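Local coordinates for glycoside hydrolase family 81 (Clostridium thermocellum, PDB 6FOP), which probably hydrolyses internal beta-1,3-glucosidic bonds of glucans such as laminarin, as part of the cellulosome's breakdown of beta-1,3-glucans, at residues Q48-H56 against H482-N490; S77-H85 against G557-W565. One frame throughout, in Å; residues are numbered along the deposited sequence.

Contact 1 (Q48-H56 against H482-N490). With MG (magnesium ion), chain Y.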
# COMPACT_ATOMS: atom_id res chain seq x y z
N GLN A 48 13.00 -19.67 8.06
CA GLN A 48 14.28 -19.85 8.75
C GLN A 48 15.29 -18.79 8.28
O GLN A 48 15.93 -18.12 9.07
CB GLN A 48 14.79 -21.26 8.48
CG GLN A 48 16.13 -21.60 9.09
CD GLN A 48 16.54 -23.04 8.84
OE1 GLN A 48 15.87 -23.78 8.14
NE2 GLN A 48 17.67 -23.42 9.40
N TYR A 49 15.46 -18.71 6.96
CA TYR A 49 16.33 -17.74 6.35
C TYR A 49 15.46 -16.58 5.81
O TYR A 49 14.98 -15.80 6.61
CB TYR A 49 17.25 -18.43 5.31
CG TYR A 49 18.18 -19.43 5.96
CD1 TYR A 49 19.24 -19.00 6.76
CD2 TYR A 49 17.97 -20.79 5.84
CE1 TYR A 49 20.07 -19.91 7.39
CE2 TYR A 49 18.81 -21.70 6.43
CZ TYR A 49 19.85 -21.26 7.22
OH TYR A 49 20.65 -22.19 7.85
N SER A 50 15.25 -16.49 4.51
CA SER A 50 14.27 -15.61 3.93
C SER A 50 13.95 -16.10 2.54
O SER A 50 14.63 -16.99 2.01
CB SER A 50 14.78 -14.16 3.82
OG SER A 50 15.67 -13.95 2.72
N LEU A 51 12.94 -15.47 1.94
CA LEU A 51 12.74 -15.51 0.49
C LEU A 51 13.40 -14.24 -0.06
O LEU A 51 13.95 -13.44 0.71
CB LEU A 51 11.23 -15.57 0.14
CG LEU A 51 10.62 -16.97 0.14
CD1 LEU A 51 11.14 -17.82 -1.00
CD2 LEU A 51 10.75 -17.70 1.46
N PRO A 52 13.40 -14.07 -1.38
CA PRO A 52 14.03 -12.84 -1.89
C PRO A 52 13.40 -11.57 -1.35
O PRO A 52 12.17 -11.47 -1.24
CB PRO A 52 13.89 -12.98 -3.41
CG PRO A 52 13.85 -14.46 -3.63
CD PRO A 52 12.99 -14.95 -2.50
N ILE A 53 14.26 -10.58 -1.09
CA ILE A 53 13.93 -9.35 -0.40
C ILE A 53 14.07 -8.22 -1.42
O ILE A 53 15.17 -7.90 -1.85
CB ILE A 53 14.89 -9.09 0.78
CG1 ILE A 53 14.98 -10.30 1.71
CG2 ILE A 53 14.50 -7.81 1.52
CD1 ILE A 53 13.70 -10.63 2.44
N TYR A 54 12.93 -7.63 -1.84
CA TYR A 54 12.93 -6.66 -2.91
C TYR A 54 12.95 -5.26 -2.35
O TYR A 54 11.92 -4.64 -2.12
CB TYR A 54 11.75 -6.90 -3.88
CG TYR A 54 11.91 -8.19 -4.68
CD1 TYR A 54 11.42 -9.39 -4.20
CD2 TYR A 54 12.61 -8.21 -5.89
CE1 TYR A 54 11.60 -10.59 -4.90
CE2 TYR A 54 12.79 -9.40 -6.57
CZ TYR A 54 12.27 -10.58 -6.08
OH TYR A 54 12.49 -11.72 -6.81
N ALA A 55 14.16 -4.77 -2.06
CA ALA A 55 14.37 -3.46 -1.50
C ALA A 55 14.31 -2.35 -2.54
O ALA A 55 13.52 -1.41 -2.38
CB ALA A 55 15.69 -3.42 -0.73
N HIS A 56 15.09 -2.52 -3.60
CA HIS A 56 15.18 -1.62 -4.77
C HIS A 56 16.06 -0.39 -4.48
O HIS A 56 15.76 0.38 -3.58
CB HIS A 56 13.82 -1.13 -5.30
CG HIS A 56 12.82 -2.20 -5.63
ND1 HIS A 56 11.49 -2.05 -5.31
CD2 HIS A 56 12.92 -3.40 -6.25
CE1 HIS A 56 10.81 -3.11 -5.72
NE2 HIS A 56 11.65 -3.93 -6.32
N HIS A 482 3.40 -12.64 4.75
CA HIS A 482 4.71 -13.27 4.85
C HIS A 482 5.65 -13.04 3.67
O HIS A 482 6.87 -13.24 3.84
CB HIS A 482 4.54 -14.78 5.10
CG HIS A 482 3.62 -15.45 4.14
ND1 HIS A 482 3.97 -15.73 2.85
CD2 HIS A 482 2.33 -15.80 4.26
CE1 HIS A 482 2.95 -16.30 2.23
NE2 HIS A 482 1.94 -16.34 3.07
N ALA A 483 5.14 -12.68 2.49
CA ALA A 483 6.00 -12.46 1.30
C ALA A 483 6.82 -13.70 0.95
O ALA A 483 7.93 -13.62 0.41
CB ALA A 483 6.88 -11.24 1.47
N GLY A 484 6.25 -14.87 1.15
CA GLY A 484 6.94 -16.15 0.97
C GLY A 484 6.86 -16.64 -0.47
O GLY A 484 6.45 -17.79 -0.73
N PHE A 485 7.33 -15.81 -1.39
CA PHE A 485 7.30 -16.09 -2.83
C PHE A 485 8.63 -15.65 -3.43
O PHE A 485 9.25 -14.70 -2.95
CB PHE A 485 6.18 -15.27 -3.50
CG PHE A 485 4.82 -15.54 -2.96
CD1 PHE A 485 4.07 -16.57 -3.48
CD2 PHE A 485 4.26 -14.72 -1.98
CE1 PHE A 485 2.80 -16.82 -2.99
CE2 PHE A 485 2.97 -14.94 -1.51
CZ PHE A 485 2.25 -15.99 -2.01
N ALA A 486 9.06 -16.33 -4.49
CA ALA A 486 10.24 -15.90 -5.22
C ALA A 486 10.18 -14.44 -5.64
O ALA A 486 11.20 -13.76 -5.66
CB ALA A 486 10.46 -16.77 -6.45
N ASP A 487 8.98 -13.97 -6.01
CA ASP A 487 8.79 -12.59 -6.45
C ASP A 487 8.42 -11.60 -5.37
O ASP A 487 8.08 -10.44 -5.67
CB ASP A 487 7.75 -12.57 -7.58
CG ASP A 487 8.28 -13.22 -8.84
OD1 ASP A 487 9.51 -13.11 -9.12
OD2 ASP A 487 7.52 -13.86 -9.54
N GLY A 488 8.54 -12.04 -4.12
CA GLY A 488 8.34 -11.16 -2.99
C GLY A 488 6.89 -10.99 -2.59
O GLY A 488 6.10 -11.94 -2.67
N ASN A 489 6.57 -9.82 -2.06
CA ASN A 489 5.18 -9.51 -1.69
C ASN A 489 4.42 -9.13 -2.96
O ASN A 489 5.01 -8.96 -4.02
CB ASN A 489 5.14 -8.46 -0.58
CG ASN A 489 3.97 -8.69 0.38
OD1 ASN A 489 2.83 -8.90 -0.07
ND2 ASN A 489 4.21 -8.64 1.67
N ASN A 490 3.09 -9.01 -2.83
CA ASN A 490 2.23 -8.68 -3.94
C ASN A 490 1.06 -7.85 -3.46
O ASN A 490 0.68 -7.92 -2.31
CB ASN A 490 1.70 -9.93 -4.66
CG ASN A 490 0.66 -10.64 -3.86
OD1 ASN A 490 -0.55 -10.28 -3.92
ND2 ASN A 490 1.06 -11.66 -3.10
MG MG Y . 14.48 -15.90 8.93
O HOH W 1 9.82 -11.75 -0.03
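The type I beta turn F485-G488 meets L51, P52 and Y54, on and beside the edge strand 53-54 of the seven-stranded N-terminal sheet. The turn belongs to the loop before strand 490-491, in the C-terminal family region. Y54 OH donates to A486 O at 2.7 Å. The donor is tilted 16° from the carbonyl plane, and the oxygen sits at the ring edge, near the ring plane. CG of Y54 lies beside its backbone N (chi1 -69°), which carries the ring alongside the turn. Its CE1 reaches D487 C at 3.4 Å, obliquely to the ring. G488 closes the turn with positive phi and brings its CA to 3.8 Å from Y54 CD1. P52 packs on the same carbonyl, with CG 3.4 Å from A486 O. L51 lies over the preceding backbone, its CG 3.8 Å from G484 C, at the inverse gamma turn centred on G484. A water lies between P52 O and A483 O, 2.7 Å from each. Side chains of one segment thus meet mainly backbone of the other. The Y54 hydroxyl donates to A486 O and accepts from H85 N; with the ring packing, these two bonds should limit its movement.

Contact 2 (S77-H85 against G557-W565). With NI (nickel (II) ion), chain B.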
# COMPACT_ATOMS: atom_id res chain seq x y z
N SER A 77 8.40 -10.42 -21.80
CA SER A 77 7.51 -9.80 -22.77
C SER A 77 6.12 -10.38 -22.60
O SER A 77 5.95 -11.53 -22.19
CB SER A 77 7.99 -10.07 -24.19
OG SER A 77 7.99 -11.45 -24.41
N GLY A 78 5.13 -9.60 -22.97
CA GLY A 78 3.77 -10.10 -23.01
C GLY A 78 3.05 -9.88 -21.71
O GLY A 78 2.81 -8.74 -21.33
N ILE A 79 2.72 -10.97 -21.03
CA ILE A 79 1.81 -10.92 -19.89
C ILE A 79 2.47 -10.45 -18.61
O ILE A 79 1.77 -10.08 -17.67
CB ILE A 79 1.13 -12.30 -19.67
CG1 ILE A 79 -0.24 -12.12 -18.96
CG2 ILE A 79 2.04 -13.27 -18.94
CD1 ILE A 79 -1.15 -13.33 -18.98
N ALA A 80 3.80 -10.48 -18.55
CA ALA A 80 4.51 -10.14 -17.32
C ALA A 80 5.87 -9.55 -17.66
O ALA A 80 6.47 -9.87 -18.69
CB ALA A 80 4.69 -11.37 -16.46
N TYR A 81 6.36 -8.70 -16.77
CA TYR A 81 7.71 -8.17 -16.87
C TYR A 81 8.39 -8.43 -15.56
O TYR A 81 7.80 -8.22 -14.51
CB TYR A 81 7.67 -6.69 -17.20
CG TYR A 81 9.00 -6.16 -17.71
CD1 TYR A 81 9.51 -6.58 -18.93
CD2 TYR A 81 9.76 -5.27 -16.97
CE1 TYR A 81 10.72 -6.11 -19.41
CE2 TYR A 81 10.96 -4.78 -17.45
CZ TYR A 81 11.45 -5.21 -18.67
OH TYR A 81 12.66 -4.74 -19.15
N PHE A 82 9.65 -8.89 -15.63
CA PHE A 82 10.36 -9.46 -14.49
C PHE A 82 11.58 -8.67 -14.06
O PHE A 82 12.34 -8.16 -14.90
CB PHE A 82 10.81 -10.88 -14.83
CG PHE A 82 9.69 -11.81 -15.21
CD1 PHE A 82 8.94 -12.47 -14.26
CD2 PHE A 82 9.43 -12.07 -16.55
CE1 PHE A 82 7.91 -13.34 -14.63
CE2 PHE A 82 8.41 -12.93 -16.92
CZ PHE A 82 7.66 -13.57 -15.96
N GLY A 83 11.73 -8.54 -12.75
CA GLY A 83 12.97 -8.07 -12.10
C GLY A 83 13.30 -9.00 -10.97
O GLY A 83 13.29 -8.61 -9.79
N ALA A 84 13.59 -10.24 -11.31
CA ALA A 84 13.80 -11.29 -10.31
C ALA A 84 15.10 -11.10 -9.56
O ALA A 84 16.13 -10.68 -10.13
CB ALA A 84 13.84 -12.66 -10.97
N HIS A 85 15.08 -11.44 -8.29
CA HIS A 85 16.32 -11.50 -7.51
C HIS A 85 17.26 -12.53 -8.13
O HIS A 85 16.84 -13.65 -8.46
CB HIS A 85 16.04 -11.86 -6.06
CG HIS A 85 17.28 -12.21 -5.30
ND1 HIS A 85 18.22 -11.27 -4.91
CD2 HIS A 85 17.78 -13.42 -4.94
CE1 HIS A 85 19.24 -11.90 -4.35
NE2 HIS A 85 18.98 -13.19 -4.32
N GLY A 557 7.12 -7.52 -5.71
CA GLY A 557 8.50 -7.06 -5.59
C GLY A 557 9.36 -7.33 -6.81
O GLY A 557 10.19 -6.49 -7.21
N GLY A 558 9.16 -8.50 -7.40
CA GLY A 558 10.03 -9.03 -8.47
C GLY A 558 9.39 -9.15 -9.84
O GLY A 558 10.08 -9.58 -10.75
N LYS A 559 8.14 -8.73 -10.03
CA LYS A 559 7.51 -8.71 -11.36
C LYS A 559 6.26 -7.85 -11.29
O LYS A 559 5.80 -7.49 -10.21
CB LYS A 559 7.15 -10.11 -11.84
CG LYS A 559 5.99 -10.78 -11.11
CD LYS A 559 5.64 -12.09 -11.76
CE LYS A 559 4.50 -12.79 -11.05
NZ LYS A 559 4.21 -14.11 -11.69
N TYR A 560 5.71 -7.55 -12.45
CA TYR A 560 4.31 -7.10 -12.52
C TYR A 560 3.69 -7.82 -13.68
O TYR A 560 4.38 -8.24 -14.60
CB TYR A 560 4.16 -5.59 -12.64
CG TYR A 560 4.92 -4.91 -13.74
CD1 TYR A 560 4.39 -4.82 -15.03
CD2 TYR A 560 6.20 -4.39 -13.51
CE1 TYR A 560 5.11 -4.20 -16.05
CE2 TYR A 560 6.91 -3.75 -14.50
CZ TYR A 560 6.39 -3.67 -15.78
OH TYR A 560 7.12 -3.03 -16.77
N CYS A 561 2.38 -7.99 -13.63
CA CYS A 561 1.75 -8.81 -14.65
C CYS A 561 0.27 -8.52 -14.80
O CYS A 561 -0.33 -7.80 -14.01
CB CYS A 561 1.95 -10.28 -14.33
SG CYS A 561 1.17 -10.77 -12.78
N HIS A 562 -0.28 -9.08 -15.86
CA HIS A 562 -1.68 -8.95 -16.26
C HIS A 562 -2.40 -10.29 -15.98
O HIS A 562 -3.06 -10.86 -16.85
CB HIS A 562 -1.70 -8.56 -17.72
CG HIS A 562 -3.02 -8.11 -18.26
ND1 HIS A 562 -3.97 -8.98 -18.76
CD2 HIS A 562 -3.49 -6.87 -18.50
CE1 HIS A 562 -4.99 -8.29 -19.25
NE2 HIS A 562 -4.71 -7.01 -19.14
N GLU A 563 -2.25 -10.74 -14.75
CA GLU A 563 -2.83 -11.99 -14.24
C GLU A 563 -3.57 -11.72 -12.95
O GLU A 563 -3.28 -10.74 -12.25
CB GLU A 563 -1.75 -13.05 -14.01
CG GLU A 563 -0.98 -13.42 -15.25
CD GLU A 563 0.09 -14.48 -15.02
OE1 GLU A 563 0.86 -14.35 -14.06
OE2 GLU A 563 0.15 -15.42 -15.82
N ILE A 564 -4.49 -12.62 -12.60
CA ILE A 564 -5.19 -12.60 -11.32
C ILE A 564 -5.20 -13.99 -10.72
O ILE A 564 -4.76 -14.95 -11.36
CB ILE A 564 -6.62 -12.00 -11.43
CG1 ILE A 564 -7.51 -12.81 -12.41
CG2 ILE A 564 -6.54 -10.54 -11.82
CD1 ILE A 564 -8.97 -12.37 -12.44
N TRP A 565 -5.72 -14.11 -9.50
CA TRP A 565 -5.62 -15.39 -8.80
C TRP A 565 -6.53 -16.50 -9.25
O TRP A 565 -6.35 -17.64 -8.84
CB TRP A 565 -5.76 -15.19 -7.29
CG TRP A 565 -4.63 -14.53 -6.57
CD1 TRP A 565 -4.70 -13.40 -5.80
CD2 TRP A 565 -3.28 -15.00 -6.47
NE1 TRP A 565 -3.46 -13.15 -5.22
CE2 TRP A 565 -2.58 -14.11 -5.64
CE3 TRP A 565 -2.58 -16.09 -7.03
CZ2 TRP A 565 -1.21 -14.27 -5.33
CZ3 TRP A 565 -1.24 -16.26 -6.72
CH2 TRP A 565 -0.56 -15.35 -5.89
NI NI B . -5.80 -5.62 -20.21
O HOH W 2 12.66 -6.11 -8.75
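Y81 and Y560 face each other as a hydrogen-bonded antiparallel pair. Y81 N donates to Y560 O at 3.0 Å, and Y560 N returns a bond of equal length to Y81 O. H562 N to I79 O extends the pairing at one end. G83 N to G558 O, 2.8 Å, extends it at the other. A water also joins G83 O to G557 O.

These bonds add strand 80-82 to the edge of a four-stranded antiparallel sheet. The other three strands, 559-561, 554-556 and 490-491, come from the C-terminal family region. The two paired strands run at 174°.

Aromatic contacts lie on the face with Y81 and Y560. The side chains point the same way, but their rings are set obliquely, with planes at 41°. Y81 CB sits over the Y560 ring face in a CH-pi contact, 4.0 Å from the centroid. CG of Y560 stands between its backbone N and carbonyl carbon (chi1 53°), which brings the ring face under Y81 CB. Y560 OH accepts from S544 N.

Apolar contacts lie on the face with A80, C561, F82 and K559. A80 CB meets C561 CB at 3.6 Å. F82 and K559 run side by side, F82 CD1 being 3.8 Å from K559 CB. The extended lysine continues to a cation-pi contact with W556. Beyond the strand, the I79 and E563 side chains cross at about a right angle, with CD1 of I79 on CG of E563.

Metal binding involves H562 alone of the two segments. Its NE2 binds nickel at 2.1 Å, with H574, E601 and E605 completing the site. H549 stacks on its ring.

Both contacts join N-terminal beta structure to the C-terminal family region, and both are partly buried. Their centres lie 14 Å apart. Contact 1 sets a turn against the edge of the seven-stranded sheet, largely by side chain on backbone. Contact 2 is a true strand pairing, with more buried surface (476 against 280 Å²) and four direct backbone hydrogen bonds. The two are directly joined: G558 N probably donates to D487 O, and Y54 packs against G83 and G557. Each has a metal at its margin, bound through a backbone oxygen in contact 1 (magnesium) and through a side chain in contact 2.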